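PDB 3PPE: vascular endothelial cadherin from Gallus gallus, which mediates calcium-dependent, mainly homophilic adhesion between endothelial cells through its extracellular cadherin domains, the first two of which make up this fragment. Local coordinates for residues Ile9-Asp14 with Val94-Asp99; Asp62-Ala67 with Glu129-Pro134; Pro102-Lys107 with Val180-Ala185; Ser122-Thr127 with Gly159-Ala164; Ala137-Val142 with Asp184-Thr189. One frame throughout, in Å; residues are numbered along the deposited sequence.

Contact 1. Residues Ile9-Asp14 with Val94-Asp99; sequences IREEID and VSDIND. With CA (calcium ion), chain E; CA (calcium ion), chain C; CA (calcium ion), chain D.
Carboxylate oxygen Glu11 OE2 is gripped twice: it binds a calcium ion at 2.3 Å, and it accepts the backbone N-H of Ile97, N to OE2 2.9 Å, on its anti lone pair, the one turned away from OE1. The site is the calcium-binding junction between the first and second domains of a cadherin, and it illustrates how a parallel strand pair can deliver ligands to metals. The other oxygen, Glu11 OE1, reaches a second calcium ion at 2.4 Å, which makes the carboxylate a bridge between two metals. Glu11 CG lies between the backbone N and the carbonyl carbon (chi1 63°), and the extended chain beyond carries the head group into the site. Asp99 bridges the same two ions, with OD1 at 2.2 Å from the first and its carboxylate plane turned 84° from that of Glu11. Asp96 OD2 and Ile97 O join the first ion, Glu12 OE1 the second; Arg63 and Arg60 are further partners of Asp96 and Glu12. The metal charge probably offsets the crowding of acidic oxygens. Before the site, the strands are tied by Ser95 N to Ile9 O, 2.8 Å, and by Glu11 N to Ser95 O, 3.1 Å. Val94 CG1 packs on Glu11 CB at 3.4 Å, while Ile97 CG2 packs on the methylene chain of Arg10, 3.6 Å from Arg10 CG.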
# COMPACT_ATOMS: atom_id res chain seq x y z
N ILE A 9 5.10 -1.65 4.61
CA ILE A 9 4.04 -2.63 4.83
C ILE A 9 3.81 -2.79 6.34
O ILE A 9 4.74 -2.88 7.12
CB ILE A 9 4.33 -3.99 4.15
CG1 ILE A 9 3.24 -5.02 4.52
CG2 ILE A 9 5.76 -4.50 4.46
CD1 ILE A 9 3.20 -6.27 3.65
N ARG A 10 2.55 -2.77 6.73
CA ARG A 10 2.14 -2.90 8.11
C ARG A 10 2.45 -4.28 8.66
O ARG A 10 2.28 -5.28 7.97
CB ARG A 10 0.63 -2.60 8.19
CG ARG A 10 0.16 -2.07 9.54
CD ARG A 10 -1.32 -1.66 9.54
NE ARG A 10 -2.25 -2.81 9.52
CZ ARG A 10 -3.03 -3.18 8.50
NH1 ARG A 10 -3.03 -2.52 7.34
NH2 ARG A 10 -3.83 -4.24 8.64
N GLU A 11 2.91 -4.37 9.92
CA GLU A 11 3.12 -5.67 10.53
C GLU A 11 1.80 -6.27 10.96
O GLU A 11 0.81 -5.55 11.13
CB GLU A 11 4.05 -5.58 11.75
CG GLU A 11 3.46 -4.70 12.87
CD GLU A 11 4.12 -4.91 14.22
OE1 GLU A 11 4.65 -6.02 14.50
OE2 GLU A 11 4.10 -3.95 15.02
N GLU A 12 1.80 -7.60 11.13
CA GLU A 12 0.68 -8.35 11.76
C GLU A 12 -0.66 -8.26 11.00
O GLU A 12 -1.74 -8.27 11.59
CB GLU A 12 0.49 -7.91 13.23
CG GLU A 12 1.78 -7.82 14.07
CD GLU A 12 2.44 -9.16 14.38
OE1 GLU A 12 3.41 -9.13 15.17
OE2 GLU A 12 2.06 -10.23 13.87
N ILE A 13 -0.56 -8.18 9.68
CA ILE A 13 -1.74 -8.10 8.82
C ILE A 13 -2.49 -9.43 8.80
O ILE A 13 -1.91 -10.48 8.52
CB ILE A 13 -1.37 -7.71 7.38
CG1 ILE A 13 -0.78 -6.30 7.35
CG2 ILE A 13 -2.59 -7.81 6.47
CD1 ILE A 13 -0.13 -5.94 6.03
N ASP A 14 -3.78 -9.38 9.11
CA ASP A 14 -4.53 -10.57 9.50
C ASP A 14 -5.65 -10.87 8.50
O ASP A 14 -6.50 -11.72 8.74
CB ASP A 14 -5.11 -10.41 10.90
CG ASP A 14 -6.30 -9.48 10.94
OD1 ASP A 14 -6.76 -9.05 9.86
OD2 ASP A 14 -6.79 -9.17 12.05
N VAL A 94 8.90 -2.17 7.77
CA VAL A 94 7.69 -2.78 8.39
C VAL A 94 7.15 -1.73 9.36
O VAL A 94 7.83 -1.36 10.32
CB VAL A 94 8.00 -4.11 9.14
CG1 VAL A 94 6.70 -4.80 9.72
CG2 VAL A 94 8.75 -5.11 8.18
N SER A 95 5.93 -1.26 9.11
CA SER A 95 5.28 -0.19 9.89
C SER A 95 4.70 -0.78 11.16
O SER A 95 4.04 -1.79 11.13
CB SER A 95 4.14 0.44 9.08
OG SER A 95 4.62 0.83 7.80
N ASP A 96 4.97 -0.11 12.28
CA ASP A 96 4.62 -0.58 13.61
C ASP A 96 3.12 -0.50 13.92
O ASP A 96 2.51 0.54 13.70
CB ASP A 96 5.36 0.29 14.64
CG ASP A 96 5.32 -0.29 16.05
OD1 ASP A 96 5.05 0.48 17.00
OD2 ASP A 96 5.56 -1.50 16.22
N ILE A 97 2.55 -1.55 14.50
CA ILE A 97 1.29 -1.39 15.18
C ILE A 97 1.55 -1.47 16.69
O ILE A 97 2.58 -2.02 17.14
CB ILE A 97 0.19 -2.44 14.72
CG1 ILE A 97 0.49 -3.87 15.16
CG2 ILE A 97 -0.08 -2.32 13.15
CD1 ILE A 97 -0.78 -4.80 15.19
N ASN A 98 0.64 -0.92 17.47
CA ASN A 98 0.74 -1.03 18.91
C ASN A 98 0.28 -2.42 19.39
O ASN A 98 -0.88 -2.65 19.67
CB ASN A 98 -0.05 0.09 19.62
CG ASN A 98 0.37 0.21 21.07
OD1 ASN A 98 1.58 0.10 21.38
ND2 ASN A 98 -0.56 0.37 21.97
N ASP A 99 1.20 -3.37 19.45
CA ASP A 99 0.84 -4.72 19.83
C ASP A 99 1.63 -5.27 21.03
O ASP A 99 1.57 -6.45 21.32
CB ASP A 99 0.87 -5.67 18.62
CG ASP A 99 2.23 -5.76 17.92
OD1 ASP A 99 3.08 -4.83 18.00
OD2 ASP A 99 2.44 -6.80 17.22
CA CA E . 4.57 -3.36 17.23
CA CA C . 4.58 -7.32 16.45
CA CA D . 3.04 -0.48 23.16
O HOH W 1 4.68 -8.31 18.71

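Contact 2. Residues Asp62-Ala67 with Glu129-Pro134; sequences DREKKA and EDADDP. With CA (calcium ion), chain D; CA (calcium ion), chain C; CA (calcium ion), chain E.
Metal bonds carry most of the contact between Glu64 and Asp132, which meet on a shared calcium ion at the junction of the two cadherin domains. Glu64 grips that ion with both oxygens, OE2 at 2.5 Å, while Asp132 OD1 binds it from the second domain at 2.4 Å; the two carboxylate planes stand 83° apart. Each acid also serves another ion, Glu64 through OE1 and Asp132 through OD2, so side chains link all three calcium ions. Asp62 and Asp130 ligate the outer two. Charge pairing comes next: Arg63 NH2 donates to the anti lone pair of Glu64 OE2 at 2.9 Å, but the arginine's strongest polar partner is Asp96, salt-bridged to NE. Packing adds to it: the Asp133 CB methylene lies over the centre of the guanidinium face, 3.7 Å from Arg63 CZ, while Ala131 O lies in plane at its edge, 3.0 Å from Arg63 NH2. One water accepts from Arg63 NH1 and donates to Asp133 OD1; Asp133 has its stronger polar partner in Thr135. A leucine in place of Arg63 would probably cost Glu64 OE2 and Asp96 their arginine partner, leaving calcium alone to offset them, and break the water link to Asp133. Among side-chain to backbone bonds, two Asx turns shape the ligand loops: Asp62 OD1 accepts Glu64 N, and Asp130 OD1 takes Asp132 N at 3.0 Å through its anti lone pair.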
# COMPACT_ATOMS: atom_id res chain seq x y z
N ASP A 62 6.33 -9.40 11.66
CA ASP A 62 6.37 -8.88 13.01
C ASP A 62 7.50 -7.89 13.06
O ASP A 62 8.65 -8.29 12.99
CB ASP A 62 6.64 -10.04 13.98
CG ASP A 62 6.70 -9.60 15.44
OD1 ASP A 62 6.44 -8.42 15.77
OD2 ASP A 62 6.99 -10.48 16.25
N ARG A 63 7.19 -6.60 13.15
CA ARG A 63 8.24 -5.57 13.26
C ARG A 63 9.20 -5.82 14.44
O ARG A 63 10.39 -5.49 14.38
CB ARG A 63 7.62 -4.16 13.36
CG ARG A 63 8.60 -3.02 13.12
CD ARG A 63 8.13 -1.77 13.88
NE ARG A 63 8.21 -2.00 15.34
CZ ARG A 63 9.33 -1.84 16.05
NH1 ARG A 63 10.43 -1.46 15.46
NH2 ARG A 63 9.35 -2.12 17.35
N GLU A 64 8.69 -6.43 15.50
CA GLU A 64 9.53 -6.68 16.68
C GLU A 64 10.54 -7.82 16.47
O GLU A 64 11.48 -7.96 17.24
CB GLU A 64 8.67 -6.94 17.92
CG GLU A 64 8.08 -5.65 18.53
CD GLU A 64 6.96 -5.04 17.72
OE1 GLU A 64 5.96 -5.72 17.39
OE2 GLU A 64 7.05 -3.82 17.44
N LYS A 65 10.35 -8.62 15.41
CA LYS A 65 11.34 -9.62 14.98
C LYS A 65 12.34 -9.00 13.99
O LYS A 65 13.56 -9.12 14.15
CB LYS A 65 10.58 -10.69 14.22
CG LYS A 65 10.80 -12.10 14.67
CD LYS A 65 10.00 -12.38 15.96
CE LYS A 65 9.56 -13.84 16.03
NZ LYS A 65 9.66 -14.35 17.43
N LYS A 66 11.81 -8.34 12.94
CA LYS A 66 12.67 -7.65 11.96
C LYS A 66 11.95 -6.43 11.45
O LYS A 66 10.81 -6.53 11.02
CB LYS A 66 13.02 -8.58 10.80
CG LYS A 66 14.06 -7.96 9.84
CD LYS A 66 14.79 -9.05 9.08
CE LYS A 66 15.60 -8.46 7.94
NZ LYS A 66 16.74 -7.61 8.40
N ALA A 67 12.58 -5.27 11.52
CA ALA A 67 11.83 -4.03 11.31
C ALA A 67 11.95 -3.48 9.89
O ALA A 67 11.19 -2.58 9.48
CB ALA A 67 12.27 -3.00 12.32
N GLU A 129 9.62 -1.58 29.93
CA GLU A 129 10.02 -1.31 28.55
C GLU A 129 8.93 -1.85 27.65
O GLU A 129 8.33 -2.89 27.93
CB GLU A 129 11.36 -1.97 28.17
CG GLU A 129 12.52 -1.68 29.11
CD GLU A 129 13.72 -2.56 28.82
OE1 GLU A 129 13.57 -3.81 28.59
OE2 GLU A 129 14.85 -2.01 28.81
N ASP A 130 8.65 -1.12 26.59
CA ASP A 130 7.60 -1.46 25.65
C ASP A 130 8.30 -1.72 24.33
O ASP A 130 9.02 -0.84 23.84
CB ASP A 130 6.66 -0.27 25.52
CG ASP A 130 5.44 -0.58 24.69
OD1 ASP A 130 5.53 -1.04 23.52
OD2 ASP A 130 4.36 -0.28 25.19
N ALA A 131 8.07 -2.90 23.76
CA ALA A 131 8.79 -3.38 22.58
C ALA A 131 8.36 -2.72 21.25
O ALA A 131 8.99 -2.93 20.21
CB ALA A 131 8.65 -4.88 22.49
N ASP A 132 7.29 -1.93 21.27
CA ASP A 132 6.85 -1.22 20.08
C ASP A 132 7.85 -0.12 19.68
O ASP A 132 8.84 0.13 20.38
CB ASP A 132 5.41 -0.69 20.22
CG ASP A 132 4.42 -1.82 20.37
OD1 ASP A 132 4.53 -2.76 19.58
OD2 ASP A 132 3.56 -1.82 21.29
N ASP A 133 7.58 0.52 18.55
CA ASP A 133 8.50 1.50 17.99
C ASP A 133 8.36 2.85 18.69
O ASP A 133 7.29 3.46 18.69
CB ASP A 133 8.26 1.66 16.49
CG ASP A 133 9.33 2.50 15.82
OD1 ASP A 133 9.44 2.44 14.57
OD2 ASP A 133 10.05 3.23 16.53
N PRO A 134 9.46 3.32 19.29
CA PRO A 134 9.43 4.51 20.14
C PRO A 134 9.39 5.79 19.31
O PRO A 134 9.34 6.88 19.87
CB PRO A 134 10.74 4.42 20.91
CG PRO A 134 11.65 3.67 20.00
CD PRO A 134 10.78 2.67 19.29
CA CA D . 3.04 -0.48 23.16
CA CA C . 4.58 -7.32 16.45
CA CA E . 4.57 -3.36 17.23
O HOH W 2 10.83 0.34 13.23
O HOH W 3 11.68 -1.10 18.81
O HOH W 1 4.68 -8.31 18.71

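Contact 3. Residues Pro102-Lys107 with Val180-Ala185; sequences PIFVQK and VKAKDA. With CA (calcium ion), chain D.
Pro102 and Lys183 come nearest in backbone, their CA atoms 5.9 Å apart, yet the two segments belong to different sheets: strand 103-104 pairs with 122-129, and strand 175-184 lies in the facing sheet. The contact is therefore packing across the beta sandwich of the second cadherin domain, a worked case of how a chain entering a domain is fastened by apolar side chains. Phe104 and Pro102 share the work almost equally. With Phe104 CG anti to the carbonyl carbon (chi1 -79°), the ring comes down on strand 180-184, and its CE1 atom lies 3.6 Å from Ala182 N and 3.8 Å from Ala182 CB. The backbone carbon of Lys181 lies at the ring edge, near its plane. Val180 also approaches the CZ end, but it was modelled in two conformers, so the exact fit there is less sure. Val126 and Ala195 also touch Phe104, which buries it between the sheets. Closer to the domain junction, Pro102 presses the CB of its ring on Ala182 CB at 3.9 Å. The same ring reaches Asp184, a residue of the nearby calcium site, where Pro102 CG lies 3.4 Å from the backbone N of Asp184 and 4.0 Å from its CB.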
# COMPACT_ATOMS: atom_id res chain seq x y z
N PRO A 102 3.95 -2.40 27.98
CA PRO A 102 5.22 -2.28 28.73
C PRO A 102 5.36 -3.42 29.72
O PRO A 102 4.33 -3.86 30.34
CB PRO A 102 5.09 -0.93 29.46
CG PRO A 102 3.96 -0.21 28.66
CD PRO A 102 3.02 -1.31 28.29
N ILE A 103 6.58 -3.94 29.85
CA ILE A 103 6.85 -5.02 30.80
C ILE A 103 7.98 -4.59 31.72
O ILE A 103 8.99 -4.07 31.27
CB ILE A 103 7.21 -6.37 30.09
CG1 ILE A 103 6.04 -6.88 29.22
CG2 ILE A 103 7.54 -7.49 31.10
CD1 ILE A 103 6.55 -7.65 28.03
N PHE A 104 7.80 -4.78 33.03
CA PHE A 104 8.85 -4.34 33.96
C PHE A 104 10.16 -5.04 33.71
O PHE A 104 10.18 -6.13 33.15
CB PHE A 104 8.37 -4.48 35.39
CG PHE A 104 7.47 -3.35 35.79
CD1 PHE A 104 6.09 -3.49 35.72
CD2 PHE A 104 8.02 -2.11 36.17
CE1 PHE A 104 5.23 -2.41 36.10
CE2 PHE A 104 7.17 -1.04 36.52
CZ PHE A 104 5.77 -1.22 36.48
N VAL A 105 11.27 -4.42 34.12
CA VAL A 105 12.58 -5.03 33.90
C VAL A 105 12.99 -6.03 35.00
O VAL A 105 13.94 -6.77 34.82
CB VAL A 105 13.71 -3.99 33.65
CG1 VAL A 105 13.42 -3.14 32.41
CG2 VAL A 105 13.95 -3.10 34.88
N GLN A 106 12.26 -6.06 36.11
CA GLN A 106 12.51 -6.96 37.25
C GLN A 106 11.14 -7.26 37.82
O GLN A 106 10.26 -6.41 37.79
CB GLN A 106 13.30 -6.29 38.42
CG GLN A 106 14.63 -5.70 38.04
CD GLN A 106 15.28 -4.86 39.10
OE1 GLN A 106 15.02 -5.00 40.33
NE2 GLN A 106 16.16 -4.00 38.65
N LYS A 107 10.99 -8.47 38.35
CA LYS A 107 9.80 -8.86 39.10
C LYS A 107 9.61 -8.06 40.41
O LYS A 107 8.49 -7.68 40.74
CB LYS A 107 9.95 -10.33 39.47
CG LYS A 107 8.67 -10.95 40.04
CD LYS A 107 7.59 -11.14 38.94
CE LYS A 107 6.59 -12.21 39.41
NZ LYS A 107 5.32 -12.16 38.62
N VAL A 180 3.09 -1.93 41.44
CA VAL A 180 3.07 -0.93 40.39
C VAL A 180 2.58 -1.60 39.09
O VAL A 180 2.73 -2.81 38.90
CB VAL A 180 4.47 -0.20 40.28
CG1 VAL A 180 5.58 -1.16 39.85
CG2 VAL A 180 4.41 1.05 39.37
N LYS A 181 1.96 -0.82 38.22
CA LYS A 181 1.47 -1.32 36.96
C LYS A 181 1.90 -0.32 35.90
O LYS A 181 1.88 0.92 36.12
CB LYS A 181 -0.07 -1.42 37.00
CG LYS A 181 -0.70 -2.10 35.75
CD LYS A 181 -2.20 -2.40 35.92
CE LYS A 181 -2.65 -3.56 34.98
NZ LYS A 181 -4.19 -3.63 34.92
N ALA A 182 2.30 -0.83 34.74
CA ALA A 182 2.68 0.01 33.61
C ALA A 182 1.74 -0.18 32.43
O ALA A 182 1.08 -1.22 32.31
CB ALA A 182 4.11 -0.26 33.20
N LYS A 183 1.67 0.82 31.56
CA LYS A 183 0.62 0.89 30.55
C LYS A 183 0.91 1.99 29.53
O LYS A 183 0.98 3.16 29.88
CB LYS A 183 -0.74 1.11 31.20
CG LYS A 183 -1.85 1.47 30.22
CD LYS A 183 -3.21 1.42 30.89
CE LYS A 183 -3.31 2.45 32.01
NZ LYS A 183 -3.89 3.74 31.53
N ASP A 184 1.06 1.60 28.27
CA ASP A 184 1.43 2.54 27.22
C ASP A 184 0.28 3.50 26.91
O ASP A 184 -0.87 3.24 27.27
CB ASP A 184 1.84 1.79 25.95
CG ASP A 184 0.65 1.21 25.20
OD1 ASP A 184 0.85 0.31 24.37
OD2 ASP A 184 -0.49 1.66 25.46
N ALA A 185 0.61 4.61 26.25
CA ALA A 185 -0.27 5.77 26.23
C ALA A 185 -1.57 5.47 25.49
O ALA A 185 -2.53 6.23 25.57
CB ALA A 185 0.44 6.96 25.60
CA CA D . 3.04 -0.48 23.16

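Contact 4. Residues Ser122-Thr127 with Gly159-Ala164; sequences SVTKVT and GVIFTA
Val123 N donates to Ile161 O at 2.7 Å, the first of three backbone bonds that join antiparallel strands 122-125 and 160-163 in one sheet of the second cadherin domain. Ile161 answers with its own N-H, given to Thr124 O at 2.9 Å almost in line with the carbonyl (C=O...N 168°). Two consecutive residues thus face Ile161, as in a classic beta bulge, consistent with the helical psi of Val123 (-55°). Farther on, Val126 N reaches Gly159 O at 2.7 Å. A side chain on Gly159 would run into Val126 O, so the bare CA lets the strands close up. Lys125 extends along the strand and turns at its end, where NZ donates to Thr127 OG1 at 2.9 Å and to Val126 O at 3.0 Å; Ser158 O is its partner outside. Thr163 OG1 is bonded to Arg118 O and Thr121 N. On the face of Ser122 and Val160, Phe162 brings its CD2 to 3.6 Å from Ser122 CA, the ring met obliquely. Cut back to an alanine, Phe162 would probably no longer cover the Ser122 backbone, and a gap would open beside Ser122 CB. On the other face, Ile161 and Val126 meet Val197 of the opposite sheet. Main-chain bonds thus set the pairing despite the bulge, the ends of Lys125 and Thr163 find polar partners, and Val126 and Ile161 pack inward while Val160 and Phe162 cover the other face.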
# COMPACT_ATOMS: atom_id res chain seq x y z
N SER A 122 11.90 11.44 46.93
CA SER A 122 12.17 10.44 45.94
C SER A 122 12.73 9.18 46.62
O SER A 122 13.66 9.26 47.46
CB SER A 122 13.21 11.05 44.98
OG SER A 122 13.61 10.09 44.07
N VAL A 123 12.19 8.00 46.27
CA VAL A 123 12.59 6.77 46.95
C VAL A 123 13.48 5.88 46.05
O VAL A 123 14.59 5.50 46.40
CB VAL A 123 11.32 5.98 47.40
CG1 VAL A 123 11.70 4.63 48.04
CG2 VAL A 123 10.43 6.84 48.31
N THR A 124 12.96 5.56 44.86
CA THR A 124 13.58 4.62 43.97
C THR A 124 12.90 4.77 42.60
O THR A 124 11.92 5.51 42.48
CB THR A 124 13.47 3.16 44.53
OG1 THR A 124 14.35 2.34 43.80
CG2 THR A 124 12.07 2.59 44.43
N LYS A 125 13.46 4.14 41.57
CA LYS A 125 12.87 4.25 40.24
C LYS A 125 12.52 2.85 39.77
O LYS A 125 13.31 1.92 39.94
CB LYS A 125 13.83 4.89 39.23
CG LYS A 125 13.12 5.24 37.89
CD LYS A 125 14.08 5.63 36.80
CE LYS A 125 13.38 5.86 35.44
NZ LYS A 125 12.59 4.67 34.91
N VAL A 126 11.33 2.68 39.21
CA VAL A 126 10.98 1.43 38.53
C VAL A 126 10.98 1.73 37.01
O VAL A 126 10.87 2.90 36.61
CB VAL A 126 9.62 0.79 39.04
CG1 VAL A 126 9.67 0.55 40.57
CG2 VAL A 126 8.35 1.63 38.68
N THR A 127 11.10 0.69 36.19
CA THR A 127 11.18 0.86 34.73
C THR A 127 10.48 -0.31 34.07
O THR A 127 10.78 -1.46 34.39
CB THR A 127 12.66 0.87 34.25
OG1 THR A 127 13.39 1.84 34.98
CG2 THR A 127 12.81 1.18 32.71
N GLY A 159 8.39 6.56 36.23
CA GLY A 159 8.61 5.42 37.12
C GLY A 159 9.30 5.76 38.44
O GLY A 159 9.66 4.85 39.21
N VAL A 160 9.48 7.04 38.73
CA VAL A 160 10.04 7.46 40.02
C VAL A 160 8.97 7.41 41.12
O VAL A 160 7.87 7.94 40.96
CB VAL A 160 10.73 8.83 39.94
CG1 VAL A 160 11.37 9.26 41.32
CG2 VAL A 160 11.83 8.81 38.82
N ILE A 161 9.32 6.74 42.21
CA ILE A 161 8.44 6.58 43.38
C ILE A 161 8.85 7.59 44.45
O ILE A 161 10.03 7.77 44.73
CB ILE A 161 8.48 5.11 43.90
CG1 ILE A 161 8.07 4.16 42.77
CG2 ILE A 161 7.58 4.91 45.15
CD1 ILE A 161 8.05 2.71 43.16
N PHE A 162 7.85 8.25 45.03
CA PHE A 162 8.02 9.31 46.02
C PHE A 162 7.14 9.02 47.22
O PHE A 162 6.10 8.38 47.07
CB PHE A 162 7.54 10.65 45.44
CG PHE A 162 8.28 11.10 44.22
CD1 PHE A 162 7.82 10.74 42.93
CD2 PHE A 162 9.37 11.95 44.32
CE1 PHE A 162 8.52 11.17 41.79
CE2 PHE A 162 10.07 12.41 43.18
CZ PHE A 162 9.64 12.01 41.92
N THR A 163 7.54 9.53 48.41
CA THR A 163 6.67 9.44 49.59
C THR A 163 5.42 10.28 49.32
O THR A 163 5.51 11.38 48.76
CB THR A 163 7.39 9.96 50.90
OG1 THR A 163 7.76 11.32 50.70
CG2 THR A 163 8.66 9.11 51.23
N ALA A 164 4.26 9.73 49.70
CA ALA A 164 2.94 10.36 49.53
C ALA A 164 2.45 11.02 50.81
O ALA A 164 1.43 11.69 50.79
CB ALA A 164 1.89 9.34 49.06

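Contact 5. Residues Ala137-Val142 with Asp184-Thr189; sequences AGHATV and DALGLT. With CA (calcium ion), chain D.
The calcium site nearest the second cadherin domain draws two of its ligands from facing loops, each shaped by a type I beta turn: Gly138-Thr141 and Asp184-Gly187. His139 contributes its carbonyl, O to calcium 2.3 Å, and Asp184 its OD1, at 2.6 Å; Asn98, Asn100, Asp130 and Asp132 complete the shell. The imidazole is turned to another task, its ND1 hydrogen-bonded to Asp96 from the linker. Asp184 OD2 faces back into its own loop, accepting Leu188 N at 2.8 Å from above the carboxylate plane, with weaker bonds from Leu186 N and Gly187 N. Apolar atoms close the gap between the loops. Leu186 drapes over the first turn, CD1 3.4 Å from Gly138 O and CD2 4.0 Å from His139 CD2. Gly138 has a positive phi (87°), and a CB there would crowd Leu186 CD1. At that turn's end, Ala185 CB meets Thr141 CB at 3.8 Å; the bond between Ala185 N and Thr141 O is weak and its acceptor's position doubtful. Ala137 packs on Tyr51 of the second subunit. One carboxylate thus divides its labour, OD1 for the metal and OD2 for the loop, so the fold of the 184-188 loop and calcium binding are probably coupled.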
# COMPACT_ATOMS: atom_id res chain seq x y z
N ALA A 137 3.65 7.27 17.20
CA ALA A 137 2.86 8.11 18.10
C ALA A 137 2.47 7.23 19.28
O ALA A 137 1.46 6.53 19.23
CB ALA A 137 1.62 8.67 17.40
N GLY A 138 3.27 7.28 20.34
CA GLY A 138 2.82 6.88 21.65
C GLY A 138 2.98 5.39 21.90
O GLY A 138 2.73 4.90 23.00
N HIS A 139 3.40 4.67 20.86
CA HIS A 139 3.32 3.21 20.86
C HIS A 139 4.17 2.61 21.97
O HIS A 139 3.83 1.58 22.54
CB HIS A 139 3.75 2.66 19.51
CG HIS A 139 2.69 2.76 18.45
ND1 HIS A 139 2.74 2.04 17.27
CD2 HIS A 139 1.55 3.49 18.39
CE1 HIS A 139 1.68 2.33 16.54
NE2 HIS A 139 0.95 3.21 17.19
N ALA A 140 5.29 3.27 22.27
CA ALA A 140 6.20 2.80 23.30
C ALA A 140 6.28 3.85 24.42
O ALA A 140 7.28 3.93 25.15
CB ALA A 140 7.54 2.57 22.69
N THR A 141 5.25 4.66 24.55
CA THR A 141 5.18 5.63 25.60
C THR A 141 4.66 4.92 26.86
O THR A 141 3.53 4.43 26.86
CB THR A 141 4.19 6.76 25.24
OG1 THR A 141 4.67 7.47 24.09
CG2 THR A 141 4.10 7.77 26.38
N VAL A 142 5.45 4.89 27.93
CA VAL A 142 5.10 4.11 29.12
C VAL A 142 4.59 5.07 30.19
O VAL A 142 5.16 6.14 30.39
CB VAL A 142 6.32 3.35 29.67
CG1 VAL A 142 5.94 2.49 30.92
CG2 VAL A 142 7.06 2.47 28.56
N ASP A 184 1.06 1.60 28.27
CA ASP A 184 1.43 2.54 27.22
C ASP A 184 0.28 3.50 26.91
O ASP A 184 -0.87 3.24 27.27
CB ASP A 184 1.84 1.79 25.95
CG ASP A 184 0.65 1.21 25.20
OD1 ASP A 184 0.85 0.31 24.37
OD2 ASP A 184 -0.49 1.66 25.46
N ALA A 185 0.61 4.61 26.25
CA ALA A 185 -0.27 5.77 26.23
C ALA A 185 -1.57 5.47 25.49
O ALA A 185 -2.53 6.23 25.57
CB ALA A 185 0.44 6.96 25.60
N LEU A 186 -1.58 4.36 24.76
CA LEU A 186 -2.77 3.94 24.02
C LEU A 186 -3.59 2.93 24.82
O LEU A 186 -4.67 2.53 24.40
CB LEU A 186 -2.38 3.34 22.67
CG LEU A 186 -1.92 4.33 21.60
CD1 LEU A 186 -0.49 4.77 21.85
CD2 LEU A 186 -2.06 3.72 20.21
N GLY A 187 -3.07 2.54 25.98
CA GLY A 187 -3.87 1.87 26.99
C GLY A 187 -3.51 0.41 27.14
O GLY A 187 -4.15 -0.32 27.90
N LEU A 188 -2.48 -0.03 26.42
CA LEU A 188 -2.13 -1.44 26.35
C LEU A 188 -1.50 -1.91 27.65
O LEU A 188 -0.41 -1.49 28.01
CB LEU A 188 -1.18 -1.70 25.18
CG LEU A 188 -1.52 -2.89 24.29
CD1 LEU A 188 -2.98 -2.85 23.85
CD2 LEU A 188 -0.60 -2.94 23.08
N THR A 189 -2.20 -2.80 28.35
CA THR A 189 -1.59 -3.59 29.42
C THR A 189 -2.23 -4.97 29.52
O THR A 189 -2.98 -5.38 28.64
CB THR A 189 -1.69 -2.88 30.78
OG1 THR A 189 -0.95 -3.61 31.76
CG2 THR A 189 -3.14 -2.78 31.21
CA CA D . 3.04 -0.48 23.16

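Along the chain, contact 1 closes the first domain, contact 2 crosses it by joining a loop of each domain, and contacts 3, 4 and 5 lie in the second. Contacts 1 and 2, with centres 10 Å apart, share all three calcium ions, and contacts 3 and 5 reach the one nearest the second domain. Contact 4 stands off, its centre 34 Å from that of contact 1, but it adjoins contact 3 through neighbouring strands 103-104 and 122-129 and is nested inside the loop contact 3 closes. Contacts 3 and 5 share Asp184 and Ala185. Sandwich packing thus passes into a metal-bound junction, as expected where calcium stiffens successive cadherin domains.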